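Local coordinates for hypothetical protein Atu1826 (Agrobacterium tumefaciens, PDB 2I3D) that is of unknown function but is probably a hydrolase of the alpha/beta-hydrolase fold, possibly with a serine nucleophile, at residues M63-Q66 with I67-Q70; G132-I135 with G136-L140; D177-K180 with V181-E184; L229-L233 with N234-V238. All coordinates share one frame; numbering follows the deposited sequence.

How the contacts relate
The four contacts follow one another along the chain without overlapping and touch nowhere. Contact 1 opens helix 66-77, contact 2 lies in helix 131-142, contact 3 is the loop between strand 171-176 and helix 184-195, and contact 4 closes helix 218-233. The helices pack on one mixed sheet, to which strand 171-176 belongs, as in alpha/beta hydrolases. Contact 2 is nearest the middle, about 6 Å from the centre of the chain; its centre lies about 17 Å from that of contact 1 and 19 Å from that of contact 3. Contacts 2 and 3 hold parts of a probable catalytic apparatus, whereas contact 4, about 28 Å from contact 3 between centres, is a surface turn.

Contact 1: M63-Q66 with I67-Q70; sequences MNNQ and IVYQ
In one of two modelled conformers of N65, the side-chain oxygen reaches forward to the backbone of V68, the bond from V68 N to N65 OD1 measuring 3.1 Å. The donor lies in the plane of the side-chain carbonyl, on a lone pair. CG of N65 stands anti to its own backbone N (chi1 164°), which carries the amide over the start of the helix. In this conformer the two side chains cross at about a right angle, with V68 CG2 3.5 Å from N65 OD1, while CB of I67, the residue before V68, comes within 3.4 Å of the same oxygen. The other methyl of V68, CG1, rests 3.5 Å from the carbonyl oxygen of M63, a selenomethionine. This packed side continues inward: I67 also touches Y129 and F214, and V68 touches H54 and P55.

N65 is thus the N-cap of helix 66-77, in the crossover that follows strand 49-53 of the alpha/beta-hydrolase sheet. Its backbone oxygen receives Y69 N at 2.9 Å in a nearly straight bond (175°), and Q70 N donates to Q66 O at 2.8 Å.

The Q66 side of the turn has fewer side-chain contacts within these residues. Locally, Q70 CG meets the backbone at Q66 O, 3.2 Å away. In the conformer modelled here, the Q66 amide is taken up by the second subunit, NE2 bonding to F213 O and OE1 to N215 ND2 of that chain, while Y69 and Q70 pack on its G216.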
loop_
_atom_site.group_PDB
_atom_site.type_symbol
_atom_site.label_atom_id
_atom_site.label_comp_id
_atom_site.label_asym_id
_atom_site.label_seq_id
_atom_site.Cartn_x
_atom_site.Cartn_y
_atom_site.Cartn_z
HETATM N N MSE B 63 -1.449 -5.180 -7.228
HETATM C CA MSE B 63 -1.568 -4.132 -8.236
HETATM C C MSE B 63 -2.224 -2.861 -7.702
HETATM O O MSE B 63 -2.218 -1.841 -8.394
HETATM C CB MSE B 63 -2.358 -4.628 -9.444
HETATM C CG MSE B 63 -3.865 -4.801 -9.133
HETATM SE SE MSE B 63 -4.760 -5.593 -10.603
HETATM C CE MSE B 63 -6.533 -5.577 -9.828
ATOM N N ASN B 64 -2.847 -2.936 -6.526
ATOM C CA ASN B 64 -3.437 -1.698 -6.001
ATOM C C ASN B 64 -2.687 -1.010 -4.877
ATOM O O ASN B 64 -3.194 -0.043 -4.328
ATOM C CB ASN B 64 -4.878 -1.911 -5.630
ATOM C CG ASN B 64 -5.737 -2.251 -6.840
ATOM O OD1 ASN B 64 -6.426 -3.237 -6.799
ATOM N ND2 ASN B 64 -5.630 -1.477 -7.944
ATOM N N ASN B 65 -1.479 -1.520 -4.561
ATOM C CA ASN B 65 -0.525 -0.795 -3.725
ATOM C C ASN B 65 -0.423 0.671 -4.225
ATOM O O ASN B 65 -0.451 0.931 -5.429
ATOM C CB ASN B 65 0.817 -1.582 -3.743
ATOM C CG ASN B 65 2.019 -0.781 -3.248
ATOM O OD1 ASN B 65 2.605 -0.008 -3.990
ATOM N ND2 ASN B 65 2.453 -1.059 -2.016
ATOM N N GLN B 66 -0.348 1.645 -3.303
ATOM C CA GLN B 66 -0.426 3.066 -3.727
ATOM C C GLN B 66 0.685 3.445 -4.712
ATOM O O GLN B 66 0.445 4.157 -5.655
ATOM C CB GLN B 66 -0.414 4.031 -2.532
ATOM C CG GLN B 66 -1.524 3.747 -1.480
ATOM C CD GLN B 66 -2.967 3.615 -2.085
ATOM O OE1 GLN B 66 -3.257 4.084 -3.203
ATOM N NE2 GLN B 66 -3.858 2.999 -1.327
ATOM N N ILE B 67 1.891 2.980 -4.438
ATOM C CA ILE B 67 3.034 3.305 -5.340
ATOM C C ILE B 67 2.802 2.690 -6.732
ATOM O O ILE B 67 3.007 3.342 -7.755
ATOM C CB ILE B 67 4.372 2.844 -4.722
ATOM C CG1 ILE B 67 4.703 3.710 -3.486
ATOM C CG2 ILE B 67 5.506 2.886 -5.755
ATOM C CD1 ILE B 67 5.885 3.173 -2.700
ATOM N N VAL B 68 2.325 1.439 -6.760
ATOM C CA VAL B 68 1.981 0.791 -8.030
ATOM C C VAL B 68 0.893 1.582 -8.797
ATOM O O VAL B 68 1.024 1.881 -10.011
ATOM C CB VAL B 68 1.574 -0.677 -7.812
ATOM C CG1 VAL B 68 1.125 -1.259 -9.160
ATOM C CG2 VAL B 68 2.767 -1.508 -7.177
ATOM N N TYR B 69 -0.183 1.939 -8.086
ATOM C CA TYR B 69 -1.259 2.770 -8.659
ATOM C C TYR B 69 -0.737 4.113 -9.181
ATOM O O TYR B 69 -1.023 4.487 -10.311
ATOM C CB TYR B 69 -2.396 2.992 -7.636
ATOM C CG TYR B 69 -3.424 3.886 -8.258
ATOM C CD1 TYR B 69 -4.317 3.374 -9.208
ATOM C CD2 TYR B 69 -3.437 5.251 -8.007
ATOM C CE1 TYR B 69 -5.211 4.190 -9.828
ATOM C CE2 TYR B 69 -4.356 6.087 -8.647
ATOM C CZ TYR B 69 -5.232 5.534 -9.550
ATOM O OH TYR B 69 -6.146 6.310 -10.212
ATOM N N GLN B 70 0.037 4.823 -8.346
ATOM C CA GLN B 70 0.598 6.107 -8.786
ATOM C C GLN B 70 1.516 5.977 -10.005
ATOM O O GLN B 70 1.490 6.841 -10.879
ATOM C CB GLN B 70 1.341 6.765 -7.643
ATOM C CG GLN B 70 0.369 7.218 -6.528
ATOM C CD GLN B 70 -0.479 8.364 -6.951
ATOM O OE1 GLN B 70 -0.002 9.304 -7.648
ATOM N NE2 GLN B 70 -1.765 8.297 -6.610
#

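Contact 2: G132-I135 with G136-L140; sequences GAWI and GMQLL
The side-chain amide of Q138 lies over one face of the W134 indole. Its NE2 sits 3.0 Å above the ring plane, over the centre, and comes nearest to W134 CE2 at 3.1 Å, with ring and amide planes 47° apart. The same nitrogen makes a weak hydrogen bond of 3.4 Å to W134 O, so NE2 meets both the ring and, weakly, the carbonyl oxygen of one residue. I135 CD1 touches NE2 from a third direction, at 3.9 Å.

Two torsions bring the groups together across one helical turn: the indole is anti to the backbone N of W134 (chi1 -180°), while the Q138 chain runs straight at chi2 and points back along the helix. Beneath them the backbone bonds continue, Q138 N to W134 O at 3.1 Å and G136 N to G132 O at 2.8 Å.

Farther out, W134 NE1 bonds to D160 O, and the indole stacks with Y159, fixing the ring that receives the amide. G132 ends a GxSxG pattern, consistent with the nucleophile elbow of alpha/beta hydrolases. Helix 131-142 forms the crossover between parallel strands 124-129 and 146-152: M137, a selenomethionine, and L140 face strand 146-152, while I135, Q138 and L139 lie against helix 101-117.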
loop_
_atom_site.group_PDB
_atom_site.type_symbol
_atom_site.label_atom_id
_atom_site.label_comp_id
_atom_site.label_asym_id
_atom_site.label_seq_id
_atom_site.Cartn_x
_atom_site.Cartn_y
_atom_site.Cartn_z
ATOM N N GLY B 132 8.838 -6.442 -7.905
ATOM C CA GLY B 132 8.420 -6.027 -9.233
ATOM C C GLY B 132 9.543 -5.394 -10.065
ATOM O O GLY B 132 9.527 -5.535 -11.282
ATOM N N ALA B 133 10.505 -4.704 -9.414
ATOM C CA ALA B 133 11.608 -4.081 -10.168
ATOM C C ALA B 133 12.529 -5.200 -10.674
ATOM O O ALA B 133 13.158 -5.072 -11.743
ATOM C CB ALA B 133 12.392 -3.131 -9.273
ATOM N N TRP B 134 12.702 -6.253 -9.868
ATOM C CA TRP B 134 13.540 -7.385 -10.329
ATOM C C TRP B 134 12.899 -8.099 -11.522
ATOM O O TRP B 134 13.568 -8.374 -12.568
ATOM C CB TRP B 134 13.777 -8.331 -9.143
ATOM C CG TRP B 134 14.624 -9.542 -9.429
ATOM C CD1 TRP B 134 15.924 -9.572 -9.868
ATOM C CD2 TRP B 134 14.209 -10.904 -9.266
ATOM N NE1 TRP B 134 16.340 -10.901 -10.026
ATOM C CE2 TRP B 134 15.311 -11.729 -9.638
ATOM C CE3 TRP B 134 12.990 -11.512 -8.890
ATOM C CZ2 TRP B 134 15.235 -13.131 -9.594
ATOM C CZ3 TRP B 134 12.920 -12.872 -8.829
ATOM C CH2 TRP B 134 14.022 -13.681 -9.170
ATOM N N ILE B 135 11.605 -8.450 -11.385
ATOM C CA ILE B 135 10.899 -8.975 -12.566
ATOM C C ILE B 135 10.949 -7.993 -13.765
ATOM O O ILE B 135 11.206 -8.397 -14.916
ATOM C CB ILE B 135 9.443 -9.346 -12.235
ATOM C CG1 ILE B 135 9.383 -10.315 -11.022
ATOM C CG2 ILE B 135 8.720 -9.898 -13.519
ATOM C CD1 ILE B 135 9.980 -11.723 -11.330
ATOM N N GLY B 136 10.763 -6.688 -13.498
ATOM C CA GLY B 136 10.778 -5.717 -14.569
ATOM C C GLY B 136 12.095 -5.675 -15.331
ATOM O O GLY B 136 12.118 -5.590 -16.575
HETATM N N MSE B 137 13.193 -5.730 -14.593
HETATM C CA MSE B 137 14.496 -5.658 -15.262
HETATM C C MSE B 137 14.786 -6.956 -16.036
HETATM O O MSE B 137 15.490 -6.921 -17.058
HETATM C CB MSE B 137 15.619 -5.219 -14.311
HETATM C CG MSE B 137 15.364 -3.802 -13.752
HETATM SE SE MSE B 137 16.871 -2.968 -12.885
HETATM C CE MSE B 137 17.771 -2.301 -14.501
ATOM N N GLN B 138 14.241 -8.085 -15.562
ATOM C CA GLN B 138 14.378 -9.327 -16.307
ATOM C C GLN B 138 13.562 -9.208 -17.614
ATOM O O GLN B 138 13.995 -9.659 -18.691
ATOM C CB GLN B 138 13.883 -10.502 -15.476
ATOM C CG GLN B 138 14.812 -10.841 -14.310
ATOM C CD GLN B 138 14.270 -12.021 -13.507
ATOM O OE1 GLN B 138 14.275 -13.175 -13.986
ATOM N NE2 GLN B 138 13.741 -11.724 -12.305
ATOM N N LEU B 139 12.385 -8.595 -17.538
ATOM C CA LEU B 139 11.570 -8.467 -18.757
ATOM C C LEU B 139 12.291 -7.538 -19.761
ATOM O O LEU B 139 12.357 -7.819 -20.966
ATOM C CB LEU B 139 10.186 -7.935 -18.413
ATOM C CG LEU B 139 9.202 -7.828 -19.586
ATOM C CD1 LEU B 139 8.820 -9.236 -20.088
ATOM C CD2 LEU B 139 7.970 -7.037 -19.137
ATOM N N LEU B 140 12.852 -6.444 -19.240
ATOM C CA LEU B 140 13.656 -5.505 -20.021
ATOM C C LEU B 140 14.754 -6.233 -20.790
ATOM O O LEU B 140 14.933 -6.035 -21.995
ATOM C CB LEU B 140 14.301 -4.513 -19.037
ATOM C CG LEU B 140 15.390 -3.559 -19.570
ATOM C CD1 LEU B 140 14.731 -2.527 -20.434
ATOM C CD2 LEU B 140 16.142 -2.890 -18.449
#

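Contact 3: D177-K180 with V181-E184; sequences DADK and VAPE
Hydrogen bonding centres on the carboxylate of D179, whose OD1 accepts A182 N at 2.8 Å in an almost straight bond (177°). The donor comes from above the carboxylate plane, 55° out of it. V181 N approaches the same oxygen at 2.9 Å, but this second bond is bent and weak. The chi1 of D179, -172°, places CG on the far side from the backbone N and brings the carboxylate back over V181 and A182, so OD1 is held by one good bond and one weak one. The other oxygen, OD2, bonds to H212 ND1, as expected for the acid of a Ser-His-Asp triad with S130, a role inferred here from geometry; chiefly the A182 amide would help position that acid from the second shell.

A CA-H...O contact joins P183 CA to D179 O at 3.4 Å, where the chain doubles back on itself.

Waters bridge the wider end of the turn. One lies 3.0 Å from E184 N, whose N-H it accepts, and is also near D179 O; a second lies between D177 O and E184 OE1.

Van der Waals contact is lighter: E184 CG lies against D177 CA and CB, and E184 OE1 is 3.4 Å from D177 CB. The two carboxylates are near but not in contact, D177 OD2 being 4.9 Å from E184 OE1, a proximity that may be mildly unfavourable; D177 OD1 is bound by G209 N.

The turn carries the chain from strand 171-176 into helix 184-195, with P183 as the N-cap residue; D177 and E184 lean on T206 of the edge strand 202-207, and V181 packs on F59, Q155 and H212.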
loop_
_atom_site.group_PDB
_atom_site.type_symbol
_atom_site.label_atom_id
_atom_site.label_comp_id
_atom_site.label_asym_id
_atom_site.label_seq_id
_atom_site.Cartn_x
_atom_site.Cartn_y
_atom_site.Cartn_z
ATOM N N ASP B 177 17.264 6.193 1.764
ATOM C CA ASP B 177 18.466 5.988 2.586
ATOM C C ASP B 177 18.111 5.440 3.973
ATOM O O ASP B 177 19.012 5.199 4.797
ATOM C CB ASP B 177 19.347 7.251 2.684
ATOM C CG ASP B 177 18.680 8.393 3.431
ATOM O OD1 ASP B 177 17.622 8.191 4.089
ATOM O OD2 ASP B 177 19.250 9.520 3.387
ATOM N N ALA B 178 16.823 5.214 4.231
ATOM C CA ALA B 178 16.377 4.599 5.498
ATOM C C ALA B 178 15.807 3.179 5.269
ATOM O O ALA B 178 15.140 2.590 6.132
ATOM C CB ALA B 178 15.335 5.495 6.174
ATOM N N ASP B 179 16.075 2.640 4.073
ATOM C CA ASP B 179 15.594 1.322 3.652
ATOM C C ASP B 179 16.419 0.230 4.366
ATOM O O ASP B 179 17.638 0.119 4.137
ATOM C CB ASP B 179 15.699 1.215 2.119
ATOM C CG ASP B 179 15.060 -0.018 1.570
ATOM O OD1 ASP B 179 14.945 -1.045 2.264
ATOM O OD2 ASP B 179 14.672 0.019 0.383
ATOM N N LYS B 180 15.766 -0.548 5.235
ATOM C CA LYS B 180 16.483 -1.637 5.935
ATOM C C LYS B 180 16.312 -2.988 5.244
ATOM O O LYS B 180 17.019 -3.973 5.587
ATOM C CB LYS B 180 16.010 -1.723 7.409
ATOM C CG LYS B 180 16.501 -0.503 8.199
ATOM C CD LYS B 180 16.160 -0.581 9.670
ATOM C CE LYS B 180 16.452 0.769 10.354
ATOM N NZ LYS B 180 17.917 1.137 10.359
ATOM N N VAL B 181 15.361 -3.043 4.307
ATOM C CA VAL B 181 15.120 -4.228 3.453
ATOM C C VAL B 181 16.239 -4.388 2.402
ATOM O O VAL B 181 16.826 -5.477 2.230
ATOM C CB VAL B 181 13.745 -4.179 2.763
ATOM C CG1 VAL B 181 13.617 -5.333 1.759
ATOM C CG2 VAL B 181 12.575 -4.259 3.799
ATOM N N ALA B 182 16.511 -3.281 1.701
ATOM C CA ALA B 182 17.554 -3.216 0.669
ATOM C C ALA B 182 18.388 -1.963 0.937
ATOM O O ALA B 182 18.056 -0.879 0.443
ATOM C CB ALA B 182 16.891 -3.145 -0.718
ATOM N N PRO B 183 19.403 -2.069 1.823
ATOM C CA PRO B 183 20.212 -0.907 2.214
ATOM C C PRO B 183 20.904 -0.176 1.058
ATOM O O PRO B 183 21.142 -0.743 0.003
ATOM C CB PRO B 183 21.245 -1.510 3.161
ATOM C CG PRO B 183 20.451 -2.690 3.806
ATOM C CD PRO B 183 19.770 -3.277 2.617
ATOM N N GLU B 184 21.233 1.081 1.308
ATOM C CA GLU B 184 21.866 1.945 0.314
ATOM C C GLU B 184 23.101 1.299 -0.224
ATOM O O GLU B 184 23.377 1.409 -1.403
ATOM C CB GLU B 184 22.366 3.233 0.969
ATOM C CG GLU B 184 21.435 4.336 1.131
ATOM C CD GLU B 184 22.225 5.608 1.462
ATOM O OE1 GLU B 184 22.470 5.836 2.639
ATOM O OE2 GLU B 184 22.661 6.316 0.540
HETATM O O HOH W 1 19.542 2.179 3.503
HETATM O O HOH W 2 21.564 4.530 4.542
#

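Contact 4: L229-L233 with N234-V238; sequences LDRRL and NGELV
A Schellman motif ends helix 218-233, with G235 the first residue to leave the helical path, at a positive phi of 77°. Its N donates to R232 O at 2.9 Å, and E236 N reaches back to R231 O at 3.0 Å, the two bonds that close the last turn.

Across the glycine, R231 in the last turn and E236 just after it form a salt bridge. R231 NE meets E236 OE1 at 2.9 Å, close to the guanidinium plane but from above the carboxylate plane, and the two planes are 51° apart. A water links R231 NH2 to the same oxygen, while N234 ND2 donates to E236 OE2 at 2.8 Å. L237 CD2 lies over one face of this guanidinium, 3.7 Å from NH2.

The R232 chain bends at chi2 and chi3, and V238 CG2 sits over one face of its guanidinium, offset toward the rim, 3.2 Å from R232 NE. NH1 bonds to Y228 OH and NH2 to E147 O. A second water joins R232 NE, R232 O and E236 O.

Both carboxylate oxygens of E236 thus have donors, and the nearby arginine probably favours its charged form, tying the helix exit by charge as well as backbone bonds.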
loop_
_atom_site.group_PDB
_atom_site.type_symbol
_atom_site.label_atom_id
_atom_site.label_comp_id
_atom_site.label_asym_id
_atom_site.label_seq_id
_atom_site.Cartn_x
_atom_site.Cartn_y
_atom_site.Cartn_z
ATOM N N LEU B 229 10.355 10.970 -16.138
ATOM C CA LEU B 229 9.647 10.585 -17.367
ATOM C C LEU B 229 9.498 11.809 -18.276
ATOM O O LEU B 229 9.682 11.717 -19.495
ATOM C CB LEU B 229 8.289 9.982 -16.998
ATOM C CG LEU B 229 7.436 9.552 -18.193
ATOM C CD1 LEU B 229 8.177 8.479 -18.960
ATOM C CD2 LEU B 229 6.078 9.030 -17.659
ATOM N N ASP B 230 9.201 12.959 -17.678
ATOM C CA ASP B 230 9.073 14.197 -18.445
ATOM C C ASP B 230 10.358 14.567 -19.151
ATOM O O ASP B 230 10.346 14.915 -20.357
ATOM C CB ASP B 230 8.559 15.328 -17.545
ATOM C CG ASP B 230 7.056 15.216 -17.310
ATOM O OD1 ASP B 230 6.367 14.455 -18.065
ATOM O OD2 ASP B 230 6.553 15.864 -16.377
ATOM N N ARG B 231 11.473 14.453 -18.427
ATOM C CA ARG B 231 12.759 14.707 -19.077
ATOM C C ARG B 231 13.045 13.706 -20.198
ATOM O O ARG B 231 13.463 14.094 -21.308
ATOM C CB ARG B 231 13.886 14.790 -18.050
ATOM C CG ARG B 231 13.778 16.089 -17.246
ATOM C CD ARG B 231 14.829 16.187 -16.131
ATOM N NE ARG B 231 16.185 16.464 -16.630
ATOM C CZ ARG B 231 17.255 16.458 -15.847
ATOM N NH1 ARG B 231 17.118 16.243 -14.505
ATOM N NH2 ARG B 231 18.453 16.746 -16.385
ATOM N N ARG B 232 12.770 12.423 -19.947
ATOM C CA ARG B 232 13.021 11.399 -20.985
ATOM C C ARG B 232 12.119 11.672 -22.183
ATOM O O ARG B 232 12.577 11.541 -23.312
ATOM C CB ARG B 232 12.770 9.986 -20.401
ATOM C CG ARG B 232 13.888 9.477 -19.472
ATOM C CD ARG B 232 15.114 9.006 -20.258
ATOM N NE ARG B 232 14.801 8.041 -21.335
ATOM C CZ ARG B 232 14.821 6.701 -21.195
ATOM N NH1 ARG B 232 15.067 6.127 -20.013
ATOM N NH2 ARG B 232 14.551 5.925 -22.234
ATOM N N LEU B 233 10.844 12.030 -21.968
ATOM C CA LEU B 233 9.976 12.329 -23.135
ATOM C C LEU B 233 10.436 13.560 -23.915
ATOM O O LEU B 233 10.065 13.727 -25.088
ATOM C CB LEU B 233 8.539 12.503 -22.659
ATOM C CG LEU B 233 7.955 11.185 -22.133
ATOM C CD1 LEU B 233 6.591 11.439 -21.492
ATOM C CD2 LEU B 233 7.883 10.112 -23.238
ATOM N N ASN B 234 11.231 14.395 -23.263
ATOM C CA ASN B 234 11.858 15.601 -23.875
ATOM C C ASN B 234 13.163 15.268 -24.599
ATOM O O ASN B 234 13.837 16.155 -25.132
ATOM C CB ASN B 234 12.072 16.708 -22.819
ATOM C CG ASN B 234 12.415 18.064 -23.475
ATOM O OD1 ASN B 234 11.787 18.445 -24.478
ATOM N ND2 ASN B 234 13.411 18.764 -22.945
ATOM N N GLY B 235 13.500 13.982 -24.627
ATOM C CA GLY B 235 14.769 13.477 -25.251
ATOM C C GLY B 235 16.027 13.696 -24.387
ATOM O O GLY B 235 17.169 13.619 -24.889
ATOM N N GLU B 236 15.849 13.943 -23.096
ATOM C CA GLU B 236 17.003 14.017 -22.178
ATOM C C GLU B 236 17.357 12.676 -21.504
ATOM O O GLU B 236 16.608 11.690 -21.588
ATOM C CB GLU B 236 16.682 15.002 -21.038
ATOM C CG GLU B 236 16.392 16.445 -21.530
ATOM C CD GLU B 236 15.846 17.310 -20.433
ATOM O OE1 GLU B 236 16.481 17.374 -19.353
ATOM O OE2 GLU B 236 14.793 17.935 -20.640
ATOM N N LEU B 237 18.477 12.681 -20.778
ATOM C CA LEU B 237 18.843 11.584 -19.870
ATOM C C LEU B 237 19.052 10.226 -20.584
ATOM O O LEU B 237 18.824 9.160 -20.018
ATOM C CB LEU B 237 17.824 11.481 -18.719
ATOM C CG LEU B 237 17.697 12.773 -17.915
ATOM C CD1 LEU B 237 16.709 12.504 -16.798
ATOM C CD2 LEU B 237 19.079 13.210 -17.325
ATOM N N VAL B 238 19.419 10.301 -21.866
ATOM C CA VAL B 238 19.909 9.174 -22.592
ATOM C C VAL B 238 21.148 9.691 -23.373
ATOM O O VAL B 238 21.164 10.841 -23.834
ATOM C CB VAL B 238 18.860 8.694 -23.569
ATOM C CG1 VAL B 238 19.392 7.624 -24.517
ATOM C CG2 VAL B 238 17.679 8.132 -22.833
HETATM O O HOH W 3 19.131 16.990 -19.193
HETATM O O HOH W 4 15.073 10.329 -23.492
#